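Local coordinates for oxygen-independent coproporphyrinogen III oxidase (Escherichia coli, PDB 1OLT), which catalyses the anaerobic oxidative decarboxylation of two propionate groups of coproporphyrinogen III, giving protoporphyrinogen IX in heme biosynthesis by radical S-adenosylmethionine chemistry, at residues Leu53-His58 and Leu322-Ser327; Ser106-Gly111 and Arg125-Leu130; Arg180-Glu185 and Gly213-Thr218; Leu65-Gly70 and Phe249-Lys254. One frame throughout, in Å; residues are numbered along the deposited sequence.

Contact 1 of 4, residues Leu53-His58 and Leu322-Ser327; sequences LSLYVH and LGMGVS. With SAM (S-adenosylmethionine), chain D.
Tyr56 and Gly323 sit opposite each other in a parallel beta ladder. Four nearly straight backbone bonds hold it: Leu322 N to Ser54 O, Tyr56 N to Leu322 O (2.9 Å), Met324 N to Tyr56 O (2.8 Å) and His58 N to Met324 O. Between them, Leu55 and Val57 turn their CA-H groups toward the carbonyls of Leu322 and Met324. On the face of Leu55, Leu322 and Val57 the packing is apolar, and Leu55 CD2 lies 4.0 Å from Leu322 CB. Met324, in one of its two modelled conformers, bends at chi3 to lay CE beside Leu55 and Val57.

The other face is given to the S-adenosylmethionine that does not bind the cluster, whose experimentally established site includes Tyr56. With CG anti to the backbone N (chi1 175°), the Tyr56 ring lies flat over the adenine, whose C5 is 3.5 Å above the ring's plane and over its centre. In that same plane Tyr56 OH is hydrogen-bonded to His58 ND1 at 2.6 Å. The imidazole is fixed further by Asn72 O at NE2 and has Ser327 OG over one face, while His58 CE1 lies 3.5 Å from the ligand's O2'. Replacing Tyr56 by an alanine would probably leave the adenine without its aromatic cover and His58 ND1 without its hydroxyl partner.

At Gly325, where phi is positive (96°), a CB would clash with His58 O and jam against the preceding carbonyl, which calls for glycine. Strand 105-112 flanks 53-62 on its other side, helix 80-96 covers Val57 and Met324, and helix 343-353 packs on Val326.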
# COMPACT_ATOMS: atom_id res chain seq x y z
N LEU A 53 -8.75 -12.00 10.53
CA LEU A 53 -8.55 -12.12 9.11
C LEU A 53 -8.81 -10.79 8.46
O LEU A 53 -9.81 -10.14 8.71
CB LEU A 53 -9.49 -13.23 8.55
CG LEU A 53 -9.29 -13.69 7.10
CD1 LEU A 53 -7.93 -14.18 6.81
CD2 LEU A 53 -10.35 -14.80 6.69
N SER A 54 -7.91 -10.41 7.59
CA SER A 54 -8.02 -9.30 6.66
C SER A 54 -8.13 -9.85 5.23
O SER A 54 -7.50 -10.83 4.90
CB SER A 54 -6.75 -8.43 6.80
OG SER A 54 -6.82 -7.35 5.84
N LEU A 55 -8.95 -9.24 4.40
CA LEU A 55 -9.18 -9.68 3.05
C LEU A 55 -8.75 -8.59 2.09
O LEU A 55 -9.03 -7.46 2.30
CB LEU A 55 -10.68 -9.99 2.84
CG LEU A 55 -11.27 -11.04 3.73
CD1 LEU A 55 -12.72 -11.20 3.36
CD2 LEU A 55 -10.56 -12.30 3.62
N TYR A 56 -8.05 -8.98 1.04
CA TYR A 56 -7.70 -8.10 -0.08
C TYR A 56 -8.28 -8.71 -1.37
O TYR A 56 -8.09 -9.89 -1.60
CB TYR A 56 -6.17 -7.93 -0.23
CG TYR A 56 -5.86 -7.13 -1.43
CD1 TYR A 56 -5.98 -5.75 -1.41
CD2 TYR A 56 -5.49 -7.74 -2.64
CE1 TYR A 56 -5.77 -5.00 -2.62
CE2 TYR A 56 -5.23 -6.98 -3.81
CZ TYR A 56 -5.38 -5.63 -3.78
OH TYR A 56 -5.21 -4.89 -4.92
N VAL A 57 -8.98 -7.91 -2.19
CA VAL A 57 -9.42 -8.34 -3.50
C VAL A 57 -8.83 -7.39 -4.59
O VAL A 57 -8.95 -6.14 -4.47
CB VAL A 57 -10.96 -8.36 -3.64
CG1 VAL A 57 -11.32 -8.88 -5.03
CG2 VAL A 57 -11.61 -9.19 -2.54
N HIS A 58 -8.14 -7.96 -5.57
CA HIS A 58 -7.56 -7.22 -6.66
C HIS A 58 -8.62 -7.14 -7.78
O HIS A 58 -9.17 -8.15 -8.18
CB HIS A 58 -6.34 -7.88 -7.23
CG HIS A 58 -5.47 -6.91 -7.96
ND1 HIS A 58 -4.74 -5.95 -7.30
CD2 HIS A 58 -5.21 -6.74 -9.28
CE1 HIS A 58 -4.04 -5.26 -8.19
NE2 HIS A 58 -4.31 -5.72 -9.40
N LEU A 322 -5.67 -12.63 3.57
CA LEU A 322 -5.97 -13.43 2.41
C LEU A 322 -6.22 -12.54 1.22
O LEU A 322 -7.13 -11.69 1.21
CB LEU A 322 -7.21 -14.31 2.65
CG LEU A 322 -7.63 -15.13 1.46
CD1 LEU A 322 -6.61 -16.23 1.07
CD2 LEU A 322 -9.05 -15.76 1.69
N GLY A 323 -5.48 -12.80 0.16
CA GLY A 323 -5.54 -12.01 -1.03
C GLY A 323 -6.21 -12.84 -2.12
O GLY A 323 -5.82 -14.00 -2.37
N MET A 324 -7.23 -12.27 -2.75
CA MET A 324 -8.01 -12.97 -3.81
C MET A 324 -7.92 -12.16 -5.09
O MET A 324 -7.77 -10.93 -5.04
CB MET A 324 -9.47 -13.08 -3.40
CG MET A 324 -9.78 -14.10 -2.29
SD MET A 324 -11.27 -13.60 -1.33
CE MET A 324 -10.51 -12.50 -0.15
N GLY A 325 -7.99 -12.82 -6.24
CA GLY A 325 -7.93 -12.19 -7.54
C GLY A 325 -6.51 -12.20 -8.15
O GLY A 325 -5.51 -12.62 -7.53
N VAL A 326 -6.43 -11.81 -9.39
CA VAL A 326 -5.19 -11.84 -10.13
C VAL A 326 -4.12 -10.96 -9.42
O VAL A 326 -4.41 -9.85 -9.03
CB VAL A 326 -5.43 -11.37 -11.64
CG1 VAL A 326 -5.77 -9.89 -11.75
CG2 VAL A 326 -4.22 -11.63 -12.44
N SER A 327 -2.91 -11.51 -9.25
CA SER A 327 -1.76 -10.92 -8.59
C SER A 327 -1.84 -10.80 -7.07
O SER A 327 -0.86 -10.42 -6.47
CB SER A 327 -1.38 -9.56 -9.16
OG SER A 327 -2.17 -8.48 -8.62
N SAM D . 2.30 -0.05 -5.59
CA SAM D . 2.25 1.40 -5.86
C SAM D . 3.65 1.97 -6.18
O SAM D . 3.92 2.56 -7.24
OXT SAM D . 4.62 1.86 -5.41
CB SAM D . 1.59 2.15 -4.66
CG SAM D . 0.08 1.85 -4.43
SD SAM D . -0.29 0.81 -2.98
CE SAM D . -0.73 2.07 -1.72
C5' SAM D . -1.92 -0.01 -3.17
C4' SAM D . -1.93 -0.97 -4.35
O4' SAM D . -1.04 -2.02 -4.02
C3' SAM D . -3.28 -1.64 -4.61
O3' SAM D . -4.18 -0.77 -5.28
C2' SAM D . -2.81 -2.86 -5.36
O2' SAM D . -2.43 -2.51 -6.66
C1' SAM D . -1.55 -3.25 -4.57
N9 SAM D . -1.84 -4.16 -3.47
C8 SAM D . -2.26 -3.84 -2.23
N7 SAM D . -2.44 -5.02 -1.51
C5 SAM D . -2.14 -6.03 -2.28
C6 SAM D . -2.15 -7.38 -2.08
N6 SAM D . -2.46 -7.94 -0.92
N1 SAM D . -1.79 -8.15 -3.12
C2 SAM D . -1.44 -7.63 -4.31
N3 SAM D . -1.45 -6.31 -4.53
C4 SAM D . -1.79 -5.52 -3.52

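Contact 2 of 4, residues Ser106-Gly111 and Arg125-Leu130; sequences SQLHWG and RLMKLL
Trp110 reaches from strand 105-112 into the side of helix 120-133, meeting Leu126, Met127 and Leu130, while Leu108, two residues earlier on the same side of the strand, meets Met127 and Leu130. The segments run roughly antiparallel (149°), as when a helix returns across a parallel sheet in the alpha/beta barrel-like fold of radical SAM enzymes.

The aromatic contacts gather on the benzene part of the indole. Leu126 CD2 stands over one face in a CH-pi contact, 3.8 Å from the centroid of the Trp110 six-membered ring, displaced toward the rim near CZ2. Met127, whose chain is bent at chi2 and chi3 in the conformer modelled here, one of two, places its sulfur obliquely to the ring, a Met-aromatic contact with Met127 SD 3.4 Å from Trp110 CZ2.

Apolar packing completes the interface. Leu130 CD1 lies at the indole edge, 3.6 Å from Trp110 NE1, and also 3.9 Å from Leu108 CD2, so this one methyl joins both strand side chains to the helix. Leu108 CD2 lies alongside Met127 SD and CE, the two chains pointing opposite ways.

Beyond the segments, Phe164 meets Trp110 edge-to-face and Leu89 of helix 80-96 touches Leu126. With no polar pair between the segments, the contact relies on shape and dispersion: even Trp110 NE1 is buried against a methyl group and finds no acceptor in the model.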
# COMPACT_ATOMS: atom_id res chain seq x y z
N SER A 106 -11.78 -8.52 10.16
CA SER A 106 -11.68 -7.18 10.71
C SER A 106 -11.41 -6.13 9.64
O SER A 106 -11.52 -4.92 9.89
CB SER A 106 -10.55 -7.15 11.77
OG SER A 106 -9.30 -7.48 11.16
N GLN A 107 -11.10 -6.59 8.44
CA GLN A 107 -10.61 -5.70 7.38
C GLN A 107 -10.87 -6.24 5.96
O GLN A 107 -10.59 -7.41 5.71
CB GLN A 107 -9.13 -5.58 7.57
CG GLN A 107 -8.48 -4.42 6.93
CD GLN A 107 -6.99 -4.24 7.44
OE1 GLN A 107 -6.71 -3.38 8.29
NE2 GLN A 107 -6.06 -5.05 6.89
N LEU A 108 -11.37 -5.39 5.05
CA LEU A 108 -11.49 -5.73 3.64
C LEU A 108 -11.08 -4.50 2.85
O LEU A 108 -11.56 -3.41 3.14
CB LEU A 108 -12.94 -6.09 3.28
CG LEU A 108 -13.32 -6.15 1.81
CD1 LEU A 108 -12.59 -7.25 1.13
CD2 LEU A 108 -14.81 -6.31 1.69
N HIS A 109 -10.26 -4.71 1.82
CA HIS A 109 -9.92 -3.68 0.90
C HIS A 109 -9.94 -4.21 -0.54
O HIS A 109 -9.51 -5.34 -0.81
CB HIS A 109 -8.55 -3.18 1.18
CG HIS A 109 -8.12 -2.08 0.27
ND1 HIS A 109 -8.24 -0.77 0.60
CD2 HIS A 109 -7.61 -2.09 -0.98
CE1 HIS A 109 -7.77 -0.01 -0.37
NE2 HIS A 109 -7.35 -0.79 -1.34
N TRP A 110 -10.46 -3.38 -1.42
CA TRP A 110 -10.40 -3.64 -2.83
C TRP A 110 -9.39 -2.64 -3.42
O TRP A 110 -9.55 -1.44 -3.29
CB TRP A 110 -11.75 -3.42 -3.50
CG TRP A 110 -12.87 -4.41 -3.09
CD1 TRP A 110 -12.79 -5.43 -2.18
CD2 TRP A 110 -14.22 -4.40 -3.56
NE1 TRP A 110 -14.00 -6.04 -2.03
CE2 TRP A 110 -14.91 -5.44 -2.88
CE3 TRP A 110 -14.93 -3.65 -4.49
CZ2 TRP A 110 -16.26 -5.71 -3.09
CZ3 TRP A 110 -16.30 -3.93 -4.69
CH2 TRP A 110 -16.93 -4.94 -4.01
N GLY A 111 -8.44 -3.18 -4.15
CA GLY A 111 -7.41 -2.44 -4.81
C GLY A 111 -7.38 -2.81 -6.29
O GLY A 111 -8.18 -3.61 -6.79
N ARG A 125 -22.76 -7.70 -6.10
CA ARG A 125 -22.51 -9.12 -6.26
C ARG A 125 -21.23 -9.59 -5.48
O ARG A 125 -21.23 -10.62 -4.82
CB ARG A 125 -22.37 -9.51 -7.73
CG ARG A 125 -22.10 -11.00 -7.99
CD ARG A 125 -21.84 -11.35 -9.48
NE ARG A 125 -21.39 -12.72 -9.57
CZ ARG A 125 -20.83 -13.24 -10.64
NH1 ARG A 125 -20.65 -12.52 -11.72
NH2 ARG A 125 -20.45 -14.53 -10.63
N LEU A 126 -20.15 -8.87 -5.62
CA LEU A 126 -18.94 -9.23 -4.96
C LEU A 126 -19.04 -9.12 -3.47
O LEU A 126 -18.56 -10.01 -2.76
CB LEU A 126 -17.76 -8.45 -5.51
CG LEU A 126 -16.40 -8.75 -4.92
CD1 LEU A 126 -16.03 -10.23 -4.95
CD2 LEU A 126 -15.39 -7.96 -5.64
N MET A 127 -19.62 -8.01 -2.97
CA MET A 127 -19.76 -7.85 -1.53
C MET A 127 -20.59 -8.98 -0.92
O MET A 127 -20.31 -9.48 0.15
CB MET A 127 -20.39 -6.52 -1.18
CG MET A 127 -19.48 -5.39 -1.27
SD MET A 127 -18.00 -5.62 -0.20
CE MET A 127 -18.69 -6.24 1.21
N LYS A 128 -21.64 -9.37 -1.62
CA LYS A 128 -22.54 -10.43 -1.20
C LYS A 128 -21.80 -11.77 -1.13
O LYS A 128 -21.95 -12.52 -0.17
CB LYS A 128 -23.79 -10.51 -2.12
CG LYS A 128 -24.78 -11.66 -1.80
CD LYS A 128 -25.95 -11.71 -2.83
CE LYS A 128 -26.95 -12.83 -2.49
NZ LYS A 128 -28.36 -12.35 -2.66
N LEU A 129 -20.97 -12.06 -2.13
CA LEU A 129 -20.14 -13.28 -2.10
C LEU A 129 -19.21 -13.30 -0.86
O LEU A 129 -19.03 -14.33 -0.22
CB LEU A 129 -19.24 -13.36 -3.32
CG LEU A 129 -19.93 -13.78 -4.61
CD1 LEU A 129 -18.99 -13.52 -5.75
CD2 LEU A 129 -20.33 -15.24 -4.50
N LEU A 130 -18.64 -12.16 -0.56
CA LEU A 130 -17.67 -12.03 0.55
C LEU A 130 -18.41 -12.20 1.88
O LEU A 130 -17.95 -12.96 2.72
CB LEU A 130 -16.93 -10.67 0.45
CG LEU A 130 -15.93 -10.60 -0.67
CD1 LEU A 130 -15.47 -9.17 -0.93
CD2 LEU A 130 -14.73 -11.56 -0.46

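Contact 3 of 4, residues Arg180-Glu185 and Gly213-Thr218; sequences RLVNRE and GLPKQT. With SAM (S-adenosylmethionine), chain C.
Leu181 and Val182, in the last turn of helix 176-182, press on Leu214, Pro215 and Lys216 of the loop that follows strand 207-212. The helix closes in a Schellman motif, and the loop makes a type II beta turn from Leu214 to Gln217, so two turns pack together. Leu181 lays CB 4.0 Å from Pro215 CG and sends CD1 across the stem of Lys216, where the approach to CG, 3.3 Å, is tighter than usual for two carbons. The rest of the Lys216 chain, bent at chi2, runs off from Leu181.

Val182 follows with CG1 anti to its own carbonyl carbon (chi1 -56°), which brings that methyl to 3.8 Å from Pro215 CG and within looser range of Leu214 CD2. Within the turn, Leu214 N donates to Gln217 OE1 at 2.9 Å, from above the plane of that amide. Asn183 then takes the positive phi that ends the helix, and its ND2 bonds Leu65 O.

After this reversal Arg184 extends to the ligand. Its chain is straight from CG to NE, NE is bonded to Gln186 OE1, and the guanidinium presents its edge to the carboxylate of the cluster-bound S-adenosylmethionine, with Arg149 close by. The carboxylate carbon lies in the guanidinium plane, and the grip is two-pronged: Arg184 NH1 reaches the ligand's O at 2.9 Å (169°), and Arg184 NH2 reaches OXT at 2.9 Å (173°).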
# COMPACT_ATOMS: atom_id res chain seq x y z
N ARG A 180 -2.37 15.98 -19.36
CA ARG A 180 -2.38 15.69 -20.78
C ARG A 180 -1.21 14.80 -21.15
O ARG A 180 -1.40 13.82 -21.91
CB ARG A 180 -2.34 16.96 -21.57
CG ARG A 180 -2.28 16.81 -23.05
CD ARG A 180 -2.72 18.10 -23.72
NE ARG A 180 -4.20 18.27 -23.56
CZ ARG A 180 -4.91 19.07 -24.28
NH1 ARG A 180 -4.35 19.82 -25.32
NH2 ARG A 180 -6.18 19.12 -24.01
N LEU A 181 -0.02 15.10 -20.63
CA LEU A 181 1.19 14.28 -20.91
C LEU A 181 1.15 12.84 -20.38
O LEU A 181 1.85 11.98 -20.89
CB LEU A 181 2.44 14.97 -20.40
CG LEU A 181 2.72 16.27 -21.12
CD1 LEU A 181 3.78 17.00 -20.33
CD2 LEU A 181 3.19 16.12 -22.60
N VAL A 182 0.30 12.56 -19.40
CA VAL A 182 0.18 11.22 -18.87
C VAL A 182 -1.17 10.61 -19.14
O VAL A 182 -1.46 9.52 -18.62
CB VAL A 182 0.53 11.14 -17.35
CG1 VAL A 182 1.91 11.68 -17.07
CG2 VAL A 182 -0.51 11.88 -16.46
N ASN A 183 -1.99 11.25 -19.99
CA ASN A 183 -3.29 10.71 -20.35
C ASN A 183 -4.20 10.52 -19.18
O ASN A 183 -4.90 9.49 -19.10
CB ASN A 183 -3.16 9.39 -21.16
CG ASN A 183 -4.42 9.02 -21.88
OD1 ASN A 183 -5.25 9.93 -22.25
ND2 ASN A 183 -4.62 7.67 -22.14
N ARG A 184 -4.22 11.50 -18.26
CA ARG A 184 -5.10 11.45 -17.11
C ARG A 184 -5.86 12.78 -16.94
O ARG A 184 -5.95 13.35 -15.86
CB ARG A 184 -4.39 11.08 -15.81
CG ARG A 184 -5.45 10.51 -14.76
CD ARG A 184 -4.89 10.47 -13.51
NE ARG A 184 -5.84 10.16 -12.48
CZ ARG A 184 -6.00 8.99 -11.87
NH1 ARG A 184 -5.35 7.90 -12.26
NH2 ARG A 184 -6.84 8.95 -10.84
N GLU A 185 -6.43 13.25 -18.04
CA GLU A 185 -7.31 14.39 -18.02
C GLU A 185 -8.48 14.05 -17.07
O GLU A 185 -9.09 13.01 -17.19
CB GLU A 185 -7.86 14.66 -19.41
CG GLU A 185 -8.94 15.72 -19.44
CD GLU A 185 -8.38 17.07 -19.15
OE1 GLU A 185 -7.20 17.29 -19.55
OE2 GLU A 185 -9.15 17.93 -18.55
N GLY A 213 7.45 14.05 -9.65
CA GLY A 213 8.38 13.51 -10.66
C GLY A 213 7.79 13.21 -12.04
O GLY A 213 8.43 12.64 -12.90
N LEU A 214 6.53 13.57 -12.24
CA LEU A 214 5.86 13.39 -13.52
C LEU A 214 6.36 14.43 -14.51
O LEU A 214 6.86 15.46 -14.10
CB LEU A 214 4.35 13.53 -13.33
CG LEU A 214 3.63 12.46 -12.55
CD1 LEU A 214 2.16 12.75 -12.39
CD2 LEU A 214 3.77 11.03 -13.16
N PRO A 215 6.18 14.18 -15.83
CA PRO A 215 6.65 15.10 -16.85
C PRO A 215 6.10 16.48 -16.69
O PRO A 215 4.95 16.70 -16.44
CB PRO A 215 6.18 14.47 -18.17
CG PRO A 215 5.16 13.53 -17.80
CD PRO A 215 5.51 12.99 -16.42
N LYS A 216 7.00 17.41 -16.84
CA LYS A 216 6.75 18.85 -16.76
C LYS A 216 6.43 19.39 -15.36
O LYS A 216 6.21 20.57 -15.23
CB LYS A 216 5.69 19.34 -17.79
CG LYS A 216 6.09 19.11 -19.26
CD LYS A 216 7.29 20.01 -19.62
CE LYS A 216 7.43 20.21 -21.13
NZ LYS A 216 8.40 21.33 -21.34
N GLN A 217 6.46 18.57 -14.31
CA GLN A 217 6.29 19.12 -12.94
C GLN A 217 7.52 19.86 -12.52
O GLN A 217 8.65 19.41 -12.80
CB GLN A 217 6.06 18.01 -11.92
CG GLN A 217 4.69 17.37 -12.04
CD GLN A 217 4.51 16.28 -10.98
OE1 GLN A 217 5.53 15.64 -10.54
NE2 GLN A 217 3.28 16.04 -10.58
N THR A 218 7.36 20.98 -11.85
CA THR A 218 8.48 21.70 -11.22
C THR A 218 8.10 22.05 -9.77
O THR A 218 6.97 21.87 -9.40
CB THR A 218 8.70 23.04 -11.94
OG1 THR A 218 7.49 23.76 -11.83
CG2 THR A 218 8.94 22.90 -13.53
N SAM C . -7.16 3.13 -10.25
CA SAM C . -7.46 4.23 -9.33
C SAM C . -6.90 5.58 -9.77
O SAM C . -5.94 5.62 -10.63
OXT SAM C . -7.47 6.55 -9.31
CB SAM C . -6.82 3.84 -7.98
CG SAM C . -5.38 4.17 -7.67
SD SAM C . -4.16 3.23 -8.54
CE SAM C . -4.59 1.51 -8.24
C5' SAM C . -2.77 3.18 -7.27
C4' SAM C . -1.76 4.38 -7.19
O4' SAM C . -0.44 4.04 -7.58
C3' SAM C . -2.10 5.52 -8.12
O3' SAM C . -3.22 6.30 -7.69
C2' SAM C . -0.77 6.27 -8.24
O2' SAM C . -0.70 7.34 -7.30
C1' SAM C . 0.26 5.23 -7.88
N9 SAM C . 1.19 4.93 -8.94
C8 SAM C . 0.90 4.17 -10.05
N7 SAM C . 1.99 4.07 -10.80
C5 SAM C . 3.00 4.75 -10.17
C6 SAM C . 4.35 4.98 -10.49
N6 SAM C . 4.93 4.49 -11.59
N1 SAM C . 5.09 5.72 -9.62
C2 SAM C . 4.52 6.25 -8.46
N3 SAM C . 3.22 6.03 -8.14
C4 SAM C . 2.48 5.30 -9.00

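Contact 4 of 4, residues Leu65-Gly70 and Phe249-Lys254; sequences LCYFCG and FAAQRK. With SF4 (iron/sulfur cluster), chain B; SAM (S-adenosylmethionine), chain C.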
# COMPACT_ATOMS: atom_id res chain seq x y z
N LEU A 65 -5.70 4.23 -20.22
CA LEU A 65 -4.29 3.94 -19.92
C LEU A 65 -3.55 5.19 -19.39
O LEU A 65 -3.25 6.06 -20.14
CB LEU A 65 -3.57 3.43 -21.15
CG LEU A 65 -2.08 3.12 -21.05
CD1 LEU A 65 -1.86 2.01 -20.03
CD2 LEU A 65 -1.61 2.73 -22.38
N CYS A 66 -3.33 5.25 -18.07
CA CYS A 66 -2.49 6.28 -17.51
C CYS A 66 -1.05 5.91 -17.89
O CYS A 66 -0.59 4.82 -17.53
CB CYS A 66 -2.62 6.30 -15.99
SG CYS A 66 -4.32 6.63 -15.37
N TYR A 67 -0.33 6.83 -18.51
CA TYR A 67 1.02 6.54 -19.01
C TYR A 67 2.09 6.36 -17.91
O TYR A 67 3.06 5.67 -18.19
CB TYR A 67 1.50 7.60 -19.96
CG TYR A 67 0.66 7.80 -21.23
CD1 TYR A 67 -0.22 6.82 -21.68
CD2 TYR A 67 0.73 9.00 -21.94
CE1 TYR A 67 -1.03 7.05 -22.84
CE2 TYR A 67 -0.04 9.23 -23.12
CZ TYR A 67 -0.92 8.24 -23.55
OH TYR A 67 -1.72 8.43 -24.69
N PHE A 68 1.88 6.90 -16.71
CA PHE A 68 2.82 6.73 -15.58
C PHE A 68 2.65 5.39 -14.87
O PHE A 68 3.51 4.99 -14.08
CB PHE A 68 2.65 7.87 -14.55
CG PHE A 68 1.28 7.91 -13.94
CD1 PHE A 68 0.89 6.98 -12.99
CD2 PHE A 68 0.35 8.81 -14.37
CE1 PHE A 68 -0.40 6.98 -12.48
CE2 PHE A 68 -0.96 8.79 -13.88
CZ PHE A 68 -1.32 7.86 -12.93
N CYS A 69 1.55 4.68 -15.12
CA CYS A 69 1.14 3.67 -14.17
C CYS A 69 1.92 2.38 -14.19
O CYS A 69 2.08 1.80 -15.21
CB CYS A 69 -0.39 3.35 -14.29
SG CYS A 69 -0.96 2.13 -13.12
N GLY A 70 2.36 1.94 -12.98
CA GLY A 70 3.14 0.76 -12.77
C GLY A 70 2.37 -0.34 -12.06
O GLY A 70 2.93 -1.35 -11.69
N PHE A 249 7.17 -1.23 -17.90
CA PHE A 249 5.80 -0.62 -17.97
C PHE A 249 5.67 0.09 -19.25
O PHE A 249 6.10 1.21 -19.35
CB PHE A 249 5.58 0.33 -16.81
CG PHE A 249 5.90 -0.28 -15.47
CD1 PHE A 249 5.19 -1.37 -15.02
CD2 PHE A 249 6.86 0.24 -14.68
CE1 PHE A 249 5.50 -1.95 -13.78
CE2 PHE A 249 7.17 -0.33 -13.44
CZ PHE A 249 6.45 -1.43 -13.01
N ALA A 250 5.06 -0.53 -20.25
CA ALA A 250 5.17 -0.06 -21.64
C ALA A 250 4.55 1.31 -21.87
O ALA A 250 5.01 2.10 -22.69
CB ALA A 250 4.60 -1.10 -22.65
N ALA A 251 3.52 1.63 -21.15
CA ALA A 251 2.86 2.99 -21.37
C ALA A 251 3.76 4.12 -21.04
O ALA A 251 3.69 5.21 -21.64
CB ALA A 251 1.63 3.10 -20.59
N GLN A 252 4.71 3.87 -20.12
CA GLN A 252 5.64 4.93 -19.76
C GLN A 252 6.55 5.32 -20.90
O GLN A 252 7.17 6.41 -20.88
CB GLN A 252 6.46 4.53 -18.52
CG GLN A 252 5.64 4.20 -17.28
CD GLN A 252 6.59 3.75 -16.13
OE1 GLN A 252 7.72 3.43 -16.42
NE2 GLN A 252 6.16 3.83 -14.87
N ARG A 253 6.59 4.50 -21.96
CA ARG A 253 7.33 4.91 -23.19
C ARG A 253 6.72 6.10 -23.84
O ARG A 253 7.40 6.77 -24.57
CB ARG A 253 7.50 3.76 -24.20
CG ARG A 253 8.08 2.50 -23.57
CD ARG A 253 8.09 1.26 -24.46
NE ARG A 253 8.23 0.12 -23.58
CZ ARG A 253 7.97 -1.13 -23.89
NH1 ARG A 253 7.54 -1.45 -25.10
NH2 ARG A 253 8.07 -2.03 -22.96
N LYS A 254 5.48 6.41 -23.51
CA LYS A 254 4.83 7.63 -24.04
C LYS A 254 5.24 8.86 -23.32
O LYS A 254 4.90 9.96 -23.75
CB LYS A 254 3.29 7.47 -24.00
CG LYS A 254 2.84 6.40 -24.98
CD LYS A 254 1.41 6.55 -25.48
CE LYS A 254 1.18 5.79 -26.81
NZ LYS A 254 0.86 6.77 -27.87
FE1 SF4 B . -5.63 2.36 -13.76
FE2 SF4 B . -3.16 2.92 -12.96
FE3 SF4 B . -5.26 3.83 -11.80
FE4 SF4 B . -4.62 4.62 -13.94
S1 SF4 B . -3.33 4.98 -12.08
S2 SF4 B . -6.76 4.26 -13.45
S3 SF4 B . -4.01 2.92 -15.01
S4 SF4 B . -4.60 1.77 -11.91
N SAM C . -7.16 3.13 -10.25
CA SAM C . -7.46 4.23 -9.33
C SAM C . -6.90 5.58 -9.77
O SAM C . -5.94 5.62 -10.63
OXT SAM C . -7.47 6.55 -9.31
CB SAM C . -6.82 3.84 -7.98
CG SAM C . -5.38 4.17 -7.67
SD SAM C . -4.16 3.23 -8.54
CE SAM C . -4.59 1.51 -8.24
C5' SAM C . -2.77 3.18 -7.27
C4' SAM C . -1.76 4.38 -7.19
O4' SAM C . -0.44 4.04 -7.58
C3' SAM C . -2.10 5.52 -8.12
O3' SAM C . -3.22 6.30 -7.69
C2' SAM C . -0.77 6.27 -8.24
O2' SAM C . -0.70 7.34 -7.30
C1' SAM C . 0.26 5.23 -7.88
N9 SAM C . 1.19 4.93 -8.94
C8 SAM C . 0.90 4.17 -10.05
N7 SAM C . 1.99 4.07 -10.80
C5 SAM C . 3.00 4.75 -10.17
C6 SAM C . 4.35 4.98 -10.49
N6 SAM C . 4.93 4.49 -11.59
N1 SAM C . 5.09 5.72 -9.62
C2 SAM C . 4.52 6.25 -8.46
N3 SAM C . 3.22 6.03 -8.14
C4 SAM C . 2.48 5.30 -9.00
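Tyr67 and Ala251 bring together the cysteine loop of the radical SAM CxxxCxxC motif, here a type I turn from Cys66 to Cys69, and a short 3-10 segment, 250-254. Ala251 CB fits against Leu65, 3.7 Å from CD1. Beside it the aliphatic chain of Lys254, in one of two modelled conformers, crosses the Tyr67 ring, with CD over the face in a CH-pi contact 3.8 Å from the centroid. An alanine in place of Tyr67 would probably leave the Lys254 chain without the aromatic surface it lies on and free to turn.

Gln252 has an extended chain beyond CG, which carries NE2 to Phe68 O (3.0 Å, 167°) from above the carbonyl plane. The same NE2 bonds Ala243 O, and OE1 takes Leu245 N, so the amide is held at both ends. Phe249 covers Gly70, whose CA stands 3.7 Å from the ring centroid, nearly over its centre; a CB on Gly70 would come tight against Phe249 CZ.

The loop's inner side serves the cofactors. Cys69 SG, anti to its backbone N (chi1 -179°), binds iron FE2, and Cys66 SG binds iron FE4 at 2.5 Å; Cys62 is the third cluster-binding cysteine. The ligand's amino N and carboxylate O bind iron FE3. Phe68 presents its edge to the adenine, and its CE1 lies 3.6 Å from cluster sulfur S1. Gly70 N donates to adenine N7 at 3.1 Å.

Contacts 1, 3 and 4 touch the two S-adenosylmethionine molecules of the radical SAM core, and contact 2 packs behind the strand that carries Gly111 to one of them. Contacts 1 and 2, with centres 9 Å apart, share the sheet through neighbouring strands 53-62 and 105-112 and meet where Ser54 OG reaches Gln107 NE2. Contacts 3 and 4, about 11 Å apart between centres, join through Val182 O to Tyr67 N. The two pairs lie 25 to 33 Å apart between centres. Along the chain, contact 1 encloses the other three, and contact 4 encloses contacts 2 and 3, which follow one another. Contacts 1 and 4 thus bring residues far apart in sequence to the ligands.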